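Local atomic coordinates of glutathione S-transferase (Vibrio parahaemolyticus, PDB entry 7MIQ), a protein that probably catalyses the conjugation of glutathione to electrophilic compounds, as a bacterial glutathione S-transferase of the Gtt2 class. Residues Glu90-Val94 against Ala156-Val162; Ile17-Glu21 against Arg199-Gln203. All blocks are in the same frame, centred on the assembly; numbering follows the deposited sequence.

Contact 1: Glu90-Val94 against Ala156-Val162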
loop_
_atom_site.group_PDB
_atom_site.type_symbol
_atom_site.label_atom_id
_atom_site.label_comp_id
_atom_site.label_asym_id
_atom_site.label_seq_id
_atom_site.Cartn_x
_atom_site.Cartn_y
_atom_site.Cartn_z
ATOM N N GLU A 90 14.338 10.001 3.294
ATOM C CA GLU A 90 14.232 8.583 3.636
ATOM C C GLU A 90 12.780 8.160 3.833
ATOM O O GLU A 90 12.387 7.060 3.426
ATOM C CB GLU A 90 15.041 8.275 4.897
ATOM C CG GLU A 90 16.550 8.304 4.705
ATOM C CD GLU A 90 17.300 7.778 5.920
ATOM O OE1 GLU A 90 16.665 7.152 6.798
ATOM O OE2 GLU A 90 18.527 7.989 5.996
ATOM N N ARG A 91 11.969 9.009 4.469
ATOM C CA ARG A 91 10.573 8.643 4.692
ATOM C C ARG A 91 9.832 8.481 3.370
ATOM O O ARG A 91 8.977 7.598 3.231
ATOM C CB ARG A 91 9.890 9.681 5.587
ATOM C CG ARG A 91 10.243 9.509 7.070
ATOM C CD ARG A 91 9.430 10.418 7.985
ATOM N NE ARG A 91 9.859 11.810 7.906
ATOM C CZ ARG A 91 10.827 12.340 8.641
ATOM N NH1 ARG A 91 11.497 11.620 9.526
ATOM N NH2 ARG A 91 11.130 13.624 8.486
ATOM N N ALA A 92 10.164 9.311 2.380
ATOM C CA ALA A 92 9.539 9.183 1.068
ATOM C C ALA A 92 10.062 7.963 0.322
ATOM O O ALA A 92 9.296 7.272 -0.361
ATOM C CB ALA A 92 9.770 10.454 0.253
ATOM N N GLN A 93 11.364 7.681 0.437
ATOM C CA GLN A 93 11.924 6.508 -0.227
ATOM C C GLN A 93 11.413 5.220 0.409
ATOM O O GLN A 93 11.189 4.222 -0.288
ATOM C CB GLN A 93 13.452 6.569 -0.191
ATOM C CG GLN A 93 14.033 7.675 -1.060
ATOM C CD GLN A 93 15.518 7.888 -0.827
ATOM O OE1 GLN A 93 16.022 7.682 0.278
ATOM N NE2 GLN A 93 16.225 8.307 -1.870
ATOM N N VAL A 94 11.218 5.223 1.729
ATOM C CA VAL A 94 10.603 4.073 2.388
ATOM C C VAL A 94 9.203 3.838 1.839
ATOM O O VAL A 94 8.844 2.717 1.461
ATOM C CB VAL A 94 10.589 4.267 3.915
ATOM C CG1 VAL A 94 9.588 3.314 4.571
ATOM C CG2 VAL A 94 11.981 4.040 4.489
ATOM N N ALA A 156 15.151 0.170 0.725
ATOM C CA ALA A 156 14.620 1.524 0.577
ATOM C C ALA A 156 15.715 2.580 0.652
ATOM O O ALA A 156 15.667 3.578 -0.078
ATOM C CB ALA A 156 13.562 1.794 1.650
ATOM N N THR A 157 16.679 2.394 1.552
ATOM C CA THR A 157 17.752 3.353 1.800
ATOM C C THR A 157 19.028 2.567 2.089
ATOM O O THR A 157 19.086 1.347 1.906
ATOM C CB THR A 157 17.415 4.286 2.974
ATOM O OG1 THR A 157 17.332 3.518 4.178
ATOM C CG2 THR A 157 16.088 5.016 2.756
ATOM N N ASP A 158 20.059 3.270 2.560
ATOM C CA ASP A 158 21.263 2.607 3.050
ATOM C C ASP A 158 21.122 2.101 4.479
ATOM O O ASP A 158 22.078 1.526 5.011
ATOM C CB ASP A 158 22.466 3.545 2.938
ATOM C CG ASP A 158 22.958 3.687 1.511
ATOM O OD1 ASP A 158 23.122 2.645 0.838
ATOM O OD2 ASP A 158 23.156 4.832 1.059
ATOM N N GLN A 159 19.966 2.291 5.110
ATOM C CA GLN A 159 19.725 1.798 6.456
ATOM C C GLN A 159 18.600 0.773 6.437
ATOM O O GLN A 159 17.681 0.850 5.614
ATOM C CB GLN A 159 19.374 2.939 7.422
ATOM C CG GLN A 159 20.562 3.786 7.859
ATOM C CD GLN A 159 21.079 4.691 6.760
ATOM O OE1 GLN A 159 20.331 5.486 6.189
ATOM N NE2 GLN A 159 22.365 4.571 6.452
ATOM N N PHE A 160 18.697 -0.200 7.343
ATOM C CA PHE A 160 17.621 -1.162 7.544
ATOM C C PHE A 160 16.331 -0.427 7.881
ATOM O O PHE A 160 16.325 0.488 8.710
ATOM C CB PHE A 160 17.997 -2.135 8.664
ATOM C CG PHE A 160 16.920 -3.130 9.002
ATOM C CD1 PHE A 160 16.781 -4.299 8.269
ATOM C CD2 PHE A 160 16.058 -2.907 10.070
ATOM C CE1 PHE A 160 15.796 -5.221 8.580
ATOM C CE2 PHE A 160 15.066 -3.823 10.386
ATOM C CZ PHE A 160 14.936 -4.982 9.640
ATOM N N SER A 161 15.236 -0.823 7.232
ATOM C CA SER A 161 13.945 -0.181 7.434
ATOM C C SER A 161 12.848 -1.235 7.366
ATOM O O SER A 161 13.102 -2.417 7.119
ATOM C CB SER A 161 13.698 0.915 6.392
ATOM O OG SER A 161 13.352 0.346 5.140
ATOM N N VAL A 162 11.605 -0.785 7.569
ATOM C CA VAL A 162 10.455 -1.683 7.511
ATOM C C VAL A 162 10.349 -2.361 6.147
ATOM O O VAL A 162 9.809 -3.468 6.037
ATOM C CB VAL A 162 9.168 -0.905 7.860
ATOM C CG1 VAL A 162 8.873 0.142 6.795
ATOM C CG2 VAL A 162 7.987 -1.858 8.040
HETATM O O HOH W 1 15.833 4.558 6.202
#
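V94 and A156 bring the backbones closest, their CA atoms 5.1 Å apart, where one turn of helix 88-114 lies against the irregular segment 156-162 that leads into helix 162-177. V94 CG2 meets A156 CB at 4.0 Å and also rests on S161, whose OG caps the new helix by accepting from V163 N. D164 OD2 accepts in return from S161 N, in the S-x-x-D N-cap sequence familiar from glutathione transferases, with F160 and I165 packed as in a hydrophobic staple. V94 CG1, held anti to the backbone N (chi1 162°), reaches V162 CG1 at 3.9 Å. Next to A156, T157 places CG2 3.6 Å from Q93 OE1 and against CG of E90, one helical turn before V94. T157 OG1 accepts from Q159 N in an ST turn. A water joins the segments, donating to E90 OE1 at 2.8 Å and lying 2.7 Å from T157 OG1; E90 OE1 also accepts from A86 N. E90 OE2 and Q159 OE1, two acceptors as modelled, stand 3.1 Å apart without bonding. Inside the helical domain, V94, A156 and V162 thus join helix 88-114 to the approach to helix 162-177 through buried apolar contacts, beside the water-bridged E90 and T157.

Contact 2: Ile17-Glu21 against Arg199-Gln203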
loop_
_atom_site.group_PDB
_atom_site.type_symbol
_atom_site.label_atom_id
_atom_site.label_comp_id
_atom_site.label_asym_id
_atom_site.label_seq_id
_atom_site.Cartn_x
_atom_site.Cartn_y
_atom_site.Cartn_z
ATOM N N ILE A 17 8.207 -9.327 13.913
ATOM C CA ILE A 17 9.593 -8.939 13.657
ATOM C C ILE A 17 9.796 -7.458 13.955
ATOM O O ILE A 17 10.797 -7.062 14.566
ATOM C CB ILE A 17 9.973 -9.284 12.207
ATOM C CG1 ILE A 17 9.931 -10.799 11.989
ATOM C CG2 ILE A 17 11.348 -8.725 11.857
ATOM C CD1 ILE A 17 10.000 -11.191 10.516
ATOM N N PHE A 18 8.847 -6.620 13.527
ATOM C CA PHE A 18 8.930 -5.186 13.791
ATOM C C PHE A 18 8.969 -4.905 15.289
ATOM O O PHE A 18 9.779 -4.098 15.761
ATOM C CB PHE A 18 7.736 -4.486 13.140
ATOM C CG PHE A 18 7.847 -2.986 13.094
ATOM C CD1 PHE A 18 7.530 -2.216 14.200
ATOM C CD2 PHE A 18 8.238 -2.349 11.929
ATOM C CE1 PHE A 18 7.619 -0.833 14.150
ATOM C CE2 PHE A 18 8.329 -0.967 11.869
ATOM C CZ PHE A 18 8.022 -0.208 12.982
ATOM N N LEU A 19 8.103 -5.571 16.052
ATOM C CA LEU A 19 8.072 -5.365 17.494
ATOM C C LEU A 19 9.398 -5.765 18.134
ATOM O O LEU A 19 9.897 -5.072 19.028
ATOM C CB LEU A 19 6.911 -6.153 18.098
ATOM C CG LEU A 19 6.390 -5.726 19.467
ATOM C CD1 LEU A 19 6.069 -4.241 19.478
ATOM C CD2 LEU A 19 5.160 -6.542 19.815
ATOM N N LYS A 20 9.994 -6.870 17.674
ATOM C CA LYS A 20 11.296 -7.268 18.201
ATOM C C LYS A 20 12.376 -6.253 17.849
ATOM O O LYS A 20 13.243 -5.954 18.679
ATOM C CB LYS A 20 11.680 -8.655 17.686
ATOM C CG LYS A 20 11.077 -9.808 18.467
ATOM C CD LYS A 20 11.515 -11.146 17.885
ATOM C CE LYS A 20 10.945 -12.310 18.678
ATOM N NZ LYS A 20 11.255 -13.621 18.041
ATOM N N GLU A 21 12.349 -5.716 16.623
ATOM C CA GLU A 21 13.362 -4.744 16.214
ATOM C C GLU A 21 13.356 -3.526 17.132
ATOM O O GLU A 21 14.414 -3.060 17.569
ATOM C CB GLU A 21 13.140 -4.317 14.759
ATOM C CG GLU A 21 13.617 -5.316 13.705
ATOM C CD GLU A 21 15.138 -5.404 13.610
ATOM O OE1 GLU A 21 15.835 -4.502 14.128
ATOM O OE2 GLU A 21 15.636 -6.378 13.013
ATOM N N ARG A 199 19.809 -11.043 11.525
ATOM C CA ARG A 199 19.470 -10.115 12.595
ATOM C C ARG A 199 18.721 -10.835 13.712
ATOM O O ARG A 199 17.954 -11.769 13.471
ATOM C CB ARG A 199 18.619 -8.961 12.057
ATOM C CG ARG A 199 19.304 -8.110 10.997
ATOM C CD ARG A 199 18.352 -7.052 10.421
ATOM N NE ARG A 199 18.008 -6.026 11.400
ATOM C CZ ARG A 199 18.674 -4.891 11.561
ATOM N NH1 ARG A 199 19.725 -4.594 10.813
ATOM N NH2 ARG A 199 18.275 -4.030 12.495
ATOM N N ASP A 200 18.951 -10.381 14.948
ATOM C CA ASP A 200 18.348 -11.036 16.109
ATOM C C ASP A 200 16.826 -11.078 16.011
ATOM O O ASP A 200 16.200 -12.072 16.394
ATOM C CB ASP A 200 18.775 -10.326 17.396
ATOM C CG ASP A 200 20.252 -10.512 17.705
ATOM O OD1 ASP A 200 20.841 -11.512 17.241
ATOM O OD2 ASP A 200 20.822 -9.659 18.417
ATOM N N ALA A 201 16.210 -10.008 15.502
ATOM C CA ALA A 201 14.752 -9.946 15.457
ATOM C C ALA A 201 14.152 -10.950 14.483
ATOM O O ALA A 201 12.962 -11.262 14.589
ATOM C CB ALA A 201 14.294 -8.536 15.087
ATOM N N PHE A 202 14.940 -11.456 13.540
ATOM C CA PHE A 202 14.442 -12.414 12.563
ATOM C C PHE A 202 14.642 -13.858 12.998
ATOM O O PHE A 202 14.113 -14.766 12.348
ATOM C CB PHE A 202 15.120 -12.179 11.209
ATOM C CG PHE A 202 14.719 -10.887 10.548
ATOM C CD1 PHE A 202 15.130 -9.665 11.067
ATOM C CD2 PHE A 202 13.937 -10.893 9.408
ATOM C CE1 PHE A 202 14.757 -8.475 10.461
ATOM C CE2 PHE A 202 13.567 -9.710 8.795
ATOM C CZ PHE A 202 13.977 -8.498 9.323
ATOM N N GLN A 203 15.379 -14.092 14.078
ATOM C CA GLN A 203 15.547 -15.446 14.580
ATOM C C GLN A 203 14.219 -15.969 15.111
ATOM O O GLN A 203 13.433 -15.224 15.704
ATOM C CB GLN A 203 16.618 -15.476 15.669
ATOM C CG GLN A 203 17.889 -14.719 15.300
ATOM C CD GLN A 203 18.636 -15.347 14.134
ATOM O OE1 GLN A 203 18.647 -14.816 13.020
ATOM N NE2 GLN A 203 19.275 -16.478 14.390
HETATM O O HOH W 2 11.137 -13.432 15.099
HETATM O O HOH W 3 17.473 -7.306 14.994
#
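A bend at chi2 (-71°) in E21 and another at chi3 (68°) in R199 bring carboxylate and guanidinium together, and the arginine grips the acid side-on. R199 NE donates to E21 OE2 at 2.9 Å and R199 NH2 to E21 OE1 at 3.0 Å, both nearly straight. The oxygens lie almost in the guanidinium plane and are met on their syn sides, but from well out of the carboxylate plane, the two flat groups being 35° apart. OE2 also accepts from a water held by A201 N, and it approaches the edge of the F202 ring. Over one face of that ring sits CG2 of I17, 3.7 Å from the centroid, a CH-pi contact; Y168 meets F202 edge-to-face. A201 fills the middle, its CB 3.7 Å from K20 CB. At the outer side the extended K20 chain carries NZ to a second water, which donates to the carbonyl oxygens of both A201 and Q203. Two direct bonds and a water fix the E21 carboxylate, and the paired arginine would favour its charged form; helix 10-22 of the thioredoxin-like domain is thereby tied to the segment after helix 187-196 by charge as well as by apolar packing.

Overall arrangement
The centres of contacts 1 and 2 lie about 17 Å apart, and both segments of contact 1 fall between the two segments of contact 2 in sequence. Contact 1 lies within the all-helical part, between helix 88-114 and the approach to helix 162-177; contact 2 crosses from helix 10-22 of the thioredoxin-like domain to the segment preceding helix 207-210. They meet through F160, which packs on E21 and F202 and forms a cation-pi pair with R199, and through V162 against F18. Residues 156-162 thus link the helical core to the junction of the two domains characteristic of the glutathione S-transferase fold. In segment 90-94, R91 forms a salt bridge with E75 of the second subunit, so contact 1 also adjoins the dimer interface.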